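Local coordinates for protein putative transcriptional regulator (PDB 3K4H) that probably regulates transcription as a LacI-type regulator whose periplasmic-binding-protein-like core binds a glucose-containing sugar between two lobes, at residues 59-64 and 85-90; 152-157 and 162-167; 255-260 and 270-275. One frame throughout, in Å; residues are numbered along the deposited sequence.

The three contacts lie in the two lobes of a LacI-type sugar-binding core. Contact 1 is a helix pair packed on one sheet at strand 72-75. Contact 3 joins helix 247-264 to the edge strand of that sheet, 271-273. Their centres are about 21 Å apart. Contact 2 packs beside the other sheet, at strand 134-138. Its centre lies about 37 Å from that of contact 1 and about 32 Å from that of contact 3. None touches another. The side chain of Ile272 is about 11 Å from a bound glucose unit. The side chain of Met153 is about 14 Å from one. Contact 3 lies at the dimer interface. In segment 152-157, Asp155 salt-bridges Arg120 of the second subunit.

Contact 1. Residues 59-64 and 85-90; sequences NGVVKM and IQYLHE
Val62 and Tyr87 have the nearest CA atoms of two nearly parallel helix segments, 59-64 and 85-90, whose axes pass 10.8 Å apart at a crossing angle of -16°. No hydrogen bond joins them, and the contact is made by four side chains. Val62 CG2 sits over one face of the Tyr87 ring, close to its centre. It lies 3.8 Å from the centroid of the Tyr87 ring and 13° off the ring normal, which makes a CH-pi contact. The methyl therefore meets the pi face and not the rim. The tyrosine CG is anti to the backbone N (chi1 175°), and this carries the ring across to helix 54-66.

Val61 lies one residue earlier and uses its other branch. Val61 CG1 is 3.8 Å from Leu88 CD2, and the two side chains cross at about a right angle, as do Val62 and Tyr87. The same CG1 approaches the Tyr87 ring obliquely, with 4.3 Å between Val61 CG1 and Tyr87 CD1. The leucine CB does not point straight at helix 54-66, but its CD2 end comes nearer.

Val61 and Leu88 are buried, and both also touch Ile73 of strand 72-75. Tyr87 and Val62 are partly exposed. Tyr87 continues along helix 54-66 to Val65 and Gln66. Helices 54-66 and 83-90 thus pack side by side against a parallel sheet. This is the alpha/beta layering of a periplasmic-binding-protein-like lobe, as in the LacI family.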
loop_
_atom_site.group_PDB
_atom_site.type_symbol
_atom_site.label_atom_id
_atom_site.label_comp_id
_atom_site.label_asym_id
_atom_site.label_seq_id
_atom_site.Cartn_x
_atom_site.Cartn_y
_atom_site.Cartn_z
ATOM N N ASN A 59 -20.477 -13.278 -20.634
ATOM C CA ASN A 59 -21.535 -12.771 -21.485
ATOM C C ASN A 59 -22.166 -11.524 -20.863
ATOM O O ASN A 59 -22.381 -10.505 -21.556
ATOM C CB ASN A 59 -22.567 -13.849 -21.810
ATOM C CG ASN A 59 -21.924 -15.165 -22.269
ATOM O OD1 ASN A 59 -20.694 -15.280 -22.312
ATOM N ND2 ASN A 59 -22.754 -16.164 -22.615
ATOM N N GLY A 60 -22.399 -11.576 -19.552
ATOM C CA GLY A 60 -22.993 -10.461 -18.871
ATOM C C GLY A 60 -22.248 -9.155 -19.146
ATOM O O GLY A 60 -22.867 -8.140 -19.527
ATOM N N VAL A 61 -20.927 -9.190 -18.951
ATOM C CA VAL A 61 -20.089 -8.003 -19.068
ATOM C C VAL A 61 -20.021 -7.542 -20.514
ATOM O O VAL A 61 -20.032 -6.343 -20.815
ATOM C CB VAL A 61 -18.667 -8.264 -18.543
ATOM C CG1 VAL A 61 -17.671 -7.272 -19.136
ATOM C CG2 VAL A 61 -18.626 -8.236 -16.996
ATOM N N VAL A 62 -19.958 -8.516 -21.406
ATOM C CA VAL A 62 -19.898 -8.267 -22.836
ATOM C C VAL A 62 -21.147 -7.531 -23.331
ATOM O O VAL A 62 -21.032 -6.575 -24.076
ATOM C CB VAL A 62 -19.607 -9.602 -23.577
ATOM C CG1 VAL A 62 -20.036 -9.563 -24.995
ATOM C CG2 VAL A 62 -18.122 -9.905 -23.489
ATOM N N LYS A 63 -22.332 -7.946 -22.883
ATOM C CA LYS A 63 -23.566 -7.257 -23.278
ATOM C C LYS A 63 -23.596 -5.827 -22.711
ATOM O O LYS A 63 -24.036 -4.893 -23.376
ATOM C CB LYS A 63 -24.819 -8.057 -22.877
ATOM C CG LYS A 63 -24.794 -9.551 -23.285
ATOM C CD LYS A 63 -26.198 -10.197 -23.486
ATOM C CE LYS A 63 -27.312 -9.558 -22.610
ATOM N NZ LYS A 63 -28.683 -9.647 -23.261
HETATM N N MSE A 64 -23.110 -5.677 -21.485
HETATM C CA MSE A 64 -22.902 -4.379 -20.870
HETATM C C MSE A 64 -22.140 -3.439 -21.784
HETATM O O MSE A 64 -22.581 -2.319 -22.039
HETATM C CB MSE A 64 -22.118 -4.516 -19.568
HETATM C CG MSE A 64 -22.890 -5.081 -18.404
HETATM SE SE MSE A 64 -21.887 -4.978 -16.727
HETATM C CE MSE A 64 -21.483 -3.105 -16.762
ATOM N N ILE A 85 -11.151 -8.896 -17.347
ATOM C CA ILE A 85 -10.143 -7.847 -17.471
ATOM C C ILE A 85 -9.473 -7.846 -18.840
ATOM O O ILE A 85 -9.299 -6.767 -19.407
ATOM C CB ILE A 85 -9.052 -7.931 -16.395
ATOM C CG1 ILE A 85 -9.653 -7.726 -15.014
ATOM C CG2 ILE A 85 -7.952 -6.854 -16.632
ATOM C CD1 ILE A 85 -8.597 -7.759 -13.901
ATOM N N GLN A 86 -9.089 -9.018 -19.369
ATOM C CA GLN A 86 -8.505 -9.079 -20.722
ATOM C C GLN A 86 -9.457 -8.408 -21.691
ATOM O O GLN A 86 -9.028 -7.668 -22.570
ATOM C CB GLN A 86 -8.184 -10.515 -21.208
ATOM C CG GLN A 86 -6.690 -10.953 -21.188
ATOM C CD GLN A 86 -5.684 -9.951 -21.845
ATOM O OE1 GLN A 86 -4.843 -9.351 -21.148
ATOM N NE2 GLN A 86 -5.762 -9.786 -23.178
ATOM N N TYR A 87 -10.750 -8.640 -21.503
ATOM C CA TYR A 87 -11.738 -8.117 -22.405
ATOM C C TYR A 87 -11.801 -6.614 -22.317
ATOM O O TYR A 87 -11.713 -5.926 -23.343
ATOM C CB TYR A 87 -13.121 -8.712 -22.141
ATOM C CG TYR A 87 -14.195 -8.080 -23.001
ATOM C CD1 TYR A 87 -15.023 -7.080 -22.489
ATOM C CD2 TYR A 87 -14.353 -8.446 -24.347
ATOM C CE1 TYR A 87 -15.999 -6.474 -23.295
ATOM C CE2 TYR A 87 -15.323 -7.853 -25.154
ATOM C CZ TYR A 87 -16.145 -6.868 -24.624
ATOM O OH TYR A 87 -17.109 -6.263 -25.403
ATOM N N LEU A 88 -11.965 -6.108 -21.100
ATOM C CA LEU A 88 -12.159 -4.687 -20.895
ATOM C C LEU A 88 -10.911 -3.932 -21.296
ATOM O O LEU A 88 -11.002 -2.845 -21.864
ATOM C CB LEU A 88 -12.537 -4.377 -19.445
ATOM C CG LEU A 88 -13.844 -4.931 -18.864
ATOM C CD1 LEU A 88 -13.987 -4.471 -17.439
ATOM C CD2 LEU A 88 -15.060 -4.498 -19.679
ATOM N N HIS A 89 -9.746 -4.511 -21.014
ATOM C CA HIS A 89 -8.486 -3.866 -21.384
ATOM C C HIS A 89 -8.338 -3.730 -22.891
ATOM O O HIS A 89 -7.993 -2.664 -23.386
ATOM C CB HIS A 89 -7.275 -4.583 -20.796
ATOM C CG HIS A 89 -5.969 -4.039 -21.286
ATOM N ND1 HIS A 89 -5.476 -2.813 -20.886
ATOM C CD2 HIS A 89 -5.059 -4.548 -22.155
ATOM C CE1 HIS A 89 -4.318 -2.592 -21.487
ATOM N NE2 HIS A 89 -4.038 -3.632 -22.257
ATOM N N GLU A 90 -8.620 -4.809 -23.613
ATOM C CA GLU A 90 -8.651 -4.793 -25.081
ATOM C C GLU A 90 -9.706 -3.874 -25.743
ATOM O O GLU A 90 -9.459 -3.323 -26.802
ATOM C CB GLU A 90 -8.819 -6.216 -25.599
ATOM C CG GLU A 90 -7.586 -7.077 -25.434
ATOM C CD GLU A 90 -6.432 -6.590 -26.273
ATOM O OE1 GLU A 90 -5.337 -6.375 -25.702
ATOM O OE2 GLU A 90 -6.629 -6.406 -27.498
#

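Contact 2. Residues 152-157 and 162-167; sequences GMSDAL and IVLPKE
Leu164 packs against Met153, Ser154 and Leu157 on helix 144-159. Leu157 CD1 lies against its CB and CG, 3.7 Å from Leu164 CG, while the methyls face Met153 and Ser154. With chi1 at -164°, the isobutyl end of Leu164 swings away from its own backbone N and over to the helix. Selenomethionine Met153 comes in from one turn before Leu157. Its chain bends at chi2, and its CE methyl ends 3.8 Å from Leu164 CG. Both Leu164 methyls come near Met153 CE. Leu164 CD1 also meets Ser154 CB, at 4.0 Å.

At the other end the link is polar. Ile162 N donates to Leu157 O at 2.7 Å, with an N-H...O angle of 157°. The donor is tilted 31° from the carbonyl plane. This bond ties the returning chain to the helix it has just left.

Beyond the pair, Leu157 and Ile162 both touch Ile127 of helix 115-128. Leu157 also meets Ile134, and Met153 meets Phe136, both on strand 134-138. The loop before strand 169-171 is thereby packed beside helix 144-159, next to helix 115-128 and the sheet.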
loop_
_atom_site.group_PDB
_atom_site.type_symbol
_atom_site.label_atom_id
_atom_site.label_comp_id
_atom_site.label_asym_id
_atom_site.label_seq_id
_atom_site.Cartn_x
_atom_site.Cartn_y
_atom_site.Cartn_z
ATOM N N GLY A 152 1.628 -12.525 3.570
ATOM C CA GLY A 152 1.950 -11.782 4.787
ATOM C C GLY A 152 2.080 -12.627 6.037
ATOM O O GLY A 152 2.964 -12.394 6.841
HETATM N N MSE A 153 1.204 -13.608 6.221
HETATM C CA MSE A 153 1.298 -14.438 7.414
HETATM C C MSE A 153 2.512 -15.390 7.296
HETATM O O MSE A 153 3.251 -15.635 8.273
HETATM C CB MSE A 153 -0.000 -15.212 7.647
HETATM C CG MSE A 153 0.124 -16.708 7.443
HETATM SE SE MSE A 153 -1.045 -17.712 8.638
HETATM C CE MSE A 153 -0.147 -19.437 8.510
ATOM N N SER A 154 2.693 -15.901 6.078
ATOM C CA SER A 154 3.781 -16.777 5.727
ATOM C C SER A 154 5.145 -16.124 6.008
ATOM O O SER A 154 5.991 -16.726 6.689
ATOM C CB SER A 154 3.624 -17.209 4.265
ATOM O OG SER A 154 4.789 -17.850 3.777
ATOM N N ASP A 155 5.356 -14.906 5.504
ATOM C CA ASP A 155 6.604 -14.176 5.736
ATOM C C ASP A 155 6.810 -13.916 7.212
ATOM O O ASP A 155 7.916 -14.071 7.726
ATOM C CB ASP A 155 6.638 -12.839 4.974
ATOM C CG ASP A 155 6.937 -13.008 3.486
ATOM O OD1 ASP A 155 7.442 -14.072 3.064
ATOM O OD2 ASP A 155 6.652 -12.065 2.724
ATOM N N ALA A 156 5.736 -13.523 7.890
ATOM C CA ALA A 156 5.792 -13.244 9.322
ATOM C C ALA A 156 6.309 -14.466 10.085
ATOM O O ALA A 156 7.143 -14.333 11.003
ATOM C CB ALA A 156 4.437 -12.781 9.849
ATOM N N LEU A 157 5.854 -15.648 9.673
ATOM C CA LEU A 157 6.292 -16.894 10.308
ATOM C C LEU A 157 7.744 -17.194 10.032
ATOM O O LEU A 157 8.467 -17.590 10.950
ATOM C CB LEU A 157 5.410 -18.092 9.924
ATOM C CG LEU A 157 3.929 -18.100 10.325
ATOM C CD1 LEU A 157 3.377 -19.467 10.122
ATOM C CD2 LEU A 157 3.696 -17.688 11.744
ATOM N N ILE A 162 9.523 -19.643 12.356
ATOM C CA ILE A 162 8.472 -20.555 12.708
ATOM C C ILE A 162 8.044 -21.233 11.426
ATOM O O ILE A 162 7.840 -20.579 10.410
ATOM C CB ILE A 162 7.304 -19.813 13.367
ATOM C CG1 ILE A 162 7.741 -19.254 14.722
ATOM C CG2 ILE A 162 6.143 -20.735 13.557
ATOM C CD1 ILE A 162 6.805 -18.231 15.324
ATOM N N VAL A 163 7.932 -22.553 11.477
ATOM C CA VAL A 163 7.670 -23.359 10.295
ATOM C C VAL A 163 6.198 -23.239 9.943
ATOM O O VAL A 163 5.375 -22.987 10.815
ATOM C CB VAL A 163 8.024 -24.848 10.545
ATOM C CG1 VAL A 163 8.515 -25.510 9.262
ATOM C CG2 VAL A 163 9.072 -24.977 11.656
ATOM N N LEU A 164 5.870 -23.404 8.666
ATOM C CA LEU A 164 4.483 -23.340 8.218
ATOM C C LEU A 164 4.238 -24.519 7.290
ATOM O O LEU A 164 4.364 -24.389 6.070
ATOM C CB LEU A 164 4.201 -22.047 7.463
ATOM C CG LEU A 164 2.759 -21.598 7.218
ATOM C CD1 LEU A 164 2.716 -20.753 5.950
ATOM C CD2 LEU A 164 1.732 -22.674 7.118
ATOM N N PRO A 165 3.863 -25.669 7.863
ATOM C CA PRO A 165 3.749 -26.864 7.049
ATOM C C PRO A 165 2.590 -26.744 6.066
ATOM O O PRO A 165 1.635 -26.016 6.313
ATOM C CB PRO A 165 3.495 -27.957 8.081
ATOM C CG PRO A 165 2.823 -27.251 9.188
ATOM C CD PRO A 165 3.465 -25.912 9.260
ATOM N N LYS A 166 2.710 -27.460 4.959
ATOM C CA LYS A 166 1.734 -27.468 3.886
ATOM C C LYS A 166 0.333 -27.837 4.403
ATOM O O LYS A 166 -0.682 -27.424 3.826
ATOM C CB LYS A 166 2.258 -28.425 2.788
ATOM C CG LYS A 166 1.258 -29.231 1.984
ATOM C CD LYS A 166 1.767 -30.672 1.904
ATOM C CE LYS A 166 1.402 -31.383 0.583
ATOM N NZ LYS A 166 2.280 -32.593 0.376
ATOM N N GLU A 167 0.279 -28.578 5.506
ATOM C CA GLU A 167 -0.989 -29.081 6.024
ATOM C C GLU A 167 -1.697 -28.093 6.937
ATOM O O GLU A 167 -2.789 -28.382 7.401
ATOM C CB GLU A 167 -0.876 -30.500 6.646
ATOM C CG GLU A 167 0.442 -30.839 7.356
ATOM C CD GLU A 167 1.585 -31.193 6.394
ATOM O OE1 GLU A 167 2.686 -30.621 6.539
ATOM O OE2 GLU A 167 1.384 -32.047 5.501
#

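Contact 3. Residues 255-260 and 270-275; sequences AKALVD and KCIIIP
Segment 255-260, within helix 247-264, faces segment 270-275, which includes the extended strand 271-273. The backbones come nearest at Ala257 and Ile272, with 8.8 Å between Ala257 CA and Ile272 CA. No hydrogen bond crosses between them, so side chains alone make the contact.

Ala257 points its CB at the strand. The CD1 end of Ile272 reaches it, with 4.3 Å between Ala257 CB and Ile272 CD1. This is a light apolar touch. About one helical turn later, Asp260 faces Lys270. An extended first torsion (chi1 178°) turns the Asp260 carboxylate toward the lysine. The lysine chain bends at chi3 and chi4 on its way across. Asp260 OD2 and Lys270 NZ end 3.9 Å apart, a long salt bridge.

Both segments also meet the second subunit. Cys271 and Ile273 pair with an antiparallel strand of that subunit, which extends the sheet across the interface. Lys256 NZ forms a salt bridge with Asp260 OD2 of the second subunit, while the return pair, Asp260 OD1 with Lys256 NZ of the second subunit, is long and weak.

The chemistry is therefore one thin apolar touch beside a loose ion pair. The 3.9 Å separation of Asp260 OD2 and Lys270 NZ suggests a mainly electrostatic attraction. Both oxygens of the Asp260 carboxylate are hydrogen-bonded elsewhere, so Lys270 probably adds charge balance to a group already held by other partners.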
loop_
_atom_site.group_PDB
_atom_site.type_symbol
_atom_site.label_atom_id
_atom_site.label_comp_id
_atom_site.label_asym_id
_atom_site.label_seq_id
_atom_site.Cartn_x
_atom_site.Cartn_y
_atom_site.Cartn_z
ATOM N N ALA A 255 -15.934 3.613 -6.609
ATOM C CA ALA A 255 -16.858 4.353 -7.484
ATOM C C ALA A 255 -16.358 5.754 -7.817
ATOM O O ALA A 255 -16.485 6.220 -8.954
ATOM C CB ALA A 255 -18.229 4.419 -6.866
ATOM N N LYS A 256 -15.789 6.425 -6.822
ATOM C CA LYS A 256 -15.236 7.762 -7.012
ATOM C C LYS A 256 -14.072 7.715 -7.996
ATOM O O LYS A 256 -13.907 8.610 -8.807
ATOM C CB LYS A 256 -14.779 8.320 -5.672
ATOM C CG LYS A 256 -14.292 9.733 -5.683
ATOM C CD LYS A 256 -13.775 10.091 -4.339
ATOM C CE LYS A 256 -14.016 11.534 -4.124
ATOM N NZ LYS A 256 -13.456 11.904 -2.822
ATOM N N ALA A 257 -13.285 6.647 -7.933
ATOM C CA ALA A 257 -12.170 6.475 -8.859
ATOM C C ALA A 257 -12.663 6.186 -10.274
ATOM O O ALA A 257 -12.081 6.669 -11.230
ATOM C CB ALA A 257 -11.215 5.377 -8.377
ATOM N N LEU A 258 -13.737 5.410 -10.399
ATOM C CA LEU A 258 -14.250 5.016 -11.709
ATOM C C LEU A 258 -14.878 6.191 -12.437
ATOM O O LEU A 258 -14.615 6.399 -13.613
ATOM C CB LEU A 258 -15.252 3.873 -11.592
ATOM C CG LEU A 258 -15.934 3.446 -12.890
ATOM C CD1 LEU A 258 -14.916 3.006 -13.961
ATOM C CD2 LEU A 258 -16.987 2.370 -12.651
ATOM N N VAL A 259 -15.706 6.955 -11.732
ATOM C CA VAL A 259 -16.404 8.083 -12.328
ATOM C C VAL A 259 -15.379 9.106 -12.789
ATOM O O VAL A 259 -15.510 9.703 -13.855
ATOM C CB VAL A 259 -17.434 8.693 -11.340
ATOM C CG1 VAL A 259 -17.938 10.040 -11.793
ATOM C CG2 VAL A 259 -18.613 7.755 -11.194
ATOM N N ASP A 260 -14.333 9.284 -11.998
ATOM C CA ASP A 260 -13.262 10.194 -12.373
ATOM C C ASP A 260 -12.666 9.692 -13.691
ATOM O O ASP A 260 -12.583 10.424 -14.667
ATOM C CB ASP A 260 -12.223 10.271 -11.259
ATOM C CG ASP A 260 -11.060 11.154 -11.605
ATOM O OD1 ASP A 260 -11.249 12.354 -11.934
ATOM O OD2 ASP A 260 -9.933 10.637 -11.539
ATOM N N LYS A 270 -3.718 4.921 -10.742
ATOM C CA LYS A 270 -3.233 4.943 -9.373
ATOM C C LYS A 270 -3.821 3.764 -8.618
ATOM O O LYS A 270 -4.724 3.094 -9.104
ATOM C CB LYS A 270 -3.690 6.229 -8.691
ATOM C CG LYS A 270 -5.176 6.487 -8.879
ATOM C CD LYS A 270 -5.597 7.806 -8.304
ATOM C CE LYS A 270 -6.381 8.601 -9.343
ATOM N NZ LYS A 270 -7.754 8.960 -8.842
ATOM N N CYS A 271 -3.318 3.552 -7.413
ATOM C CA CYS A 271 -3.852 2.598 -6.476
ATOM C C CYS A 271 -4.290 3.342 -5.213
ATOM O O CYS A 271 -3.604 4.242 -4.769
ATOM C CB CYS A 271 -2.748 1.595 -6.179
ATOM S SG CYS A 271 -2.790 0.825 -4.581
ATOM N N ILE A 272 -5.416 2.972 -4.627
ATOM C CA ILE A 272 -5.923 3.639 -3.415
ATOM C C ILE A 272 -5.986 2.665 -2.245
ATOM O O ILE A 272 -6.678 1.659 -2.316
ATOM C CB ILE A 272 -7.317 4.278 -3.659
ATOM C CG1 ILE A 272 -7.213 5.250 -4.843
ATOM C CG2 ILE A 272 -7.802 4.988 -2.430
ATOM C CD1 ILE A 272 -8.432 6.134 -5.129
ATOM N N ILE A 273 -5.263 2.948 -1.167
ATOM C CA ILE A 273 -5.194 2.004 -0.053
ATOM C C ILE A 273 -6.035 2.484 1.125
ATOM O O ILE A 273 -5.732 3.529 1.724
ATOM C CB ILE A 273 -3.737 1.737 0.390
ATOM C CG1 ILE A 273 -2.901 1.196 -0.770
ATOM C CG2 ILE A 273 -3.685 0.767 1.571
ATOM C CD1 ILE A 273 -3.474 -0.018 -1.482
ATOM N N ILE A 274 -7.076 1.722 1.451
ATOM C CA ILE A 274 -8.002 2.062 2.528
ATOM C C ILE A 274 -7.496 1.398 3.811
ATOM O O ILE A 274 -7.136 0.219 3.798
ATOM C CB ILE A 274 -9.449 1.570 2.166
ATOM C CG1 ILE A 274 -10.267 2.637 1.431
ATOM C CG2 ILE A 274 -10.239 1.174 3.392
ATOM C CD1 ILE A 274 -9.787 2.982 0.051
ATOM N N PRO A 275 -7.477 2.128 4.936
ATOM C CA PRO A 275 -6.958 1.546 6.165
ATOM C C PRO A 275 -7.779 0.389 6.692
ATOM O O PRO A 275 -9.015 0.357 6.560
ATOM C CB PRO A 275 -7.056 2.684 7.168
ATOM C CG PRO A 275 -7.188 3.917 6.358
ATOM C CD PRO A 275 -7.990 3.478 5.171
#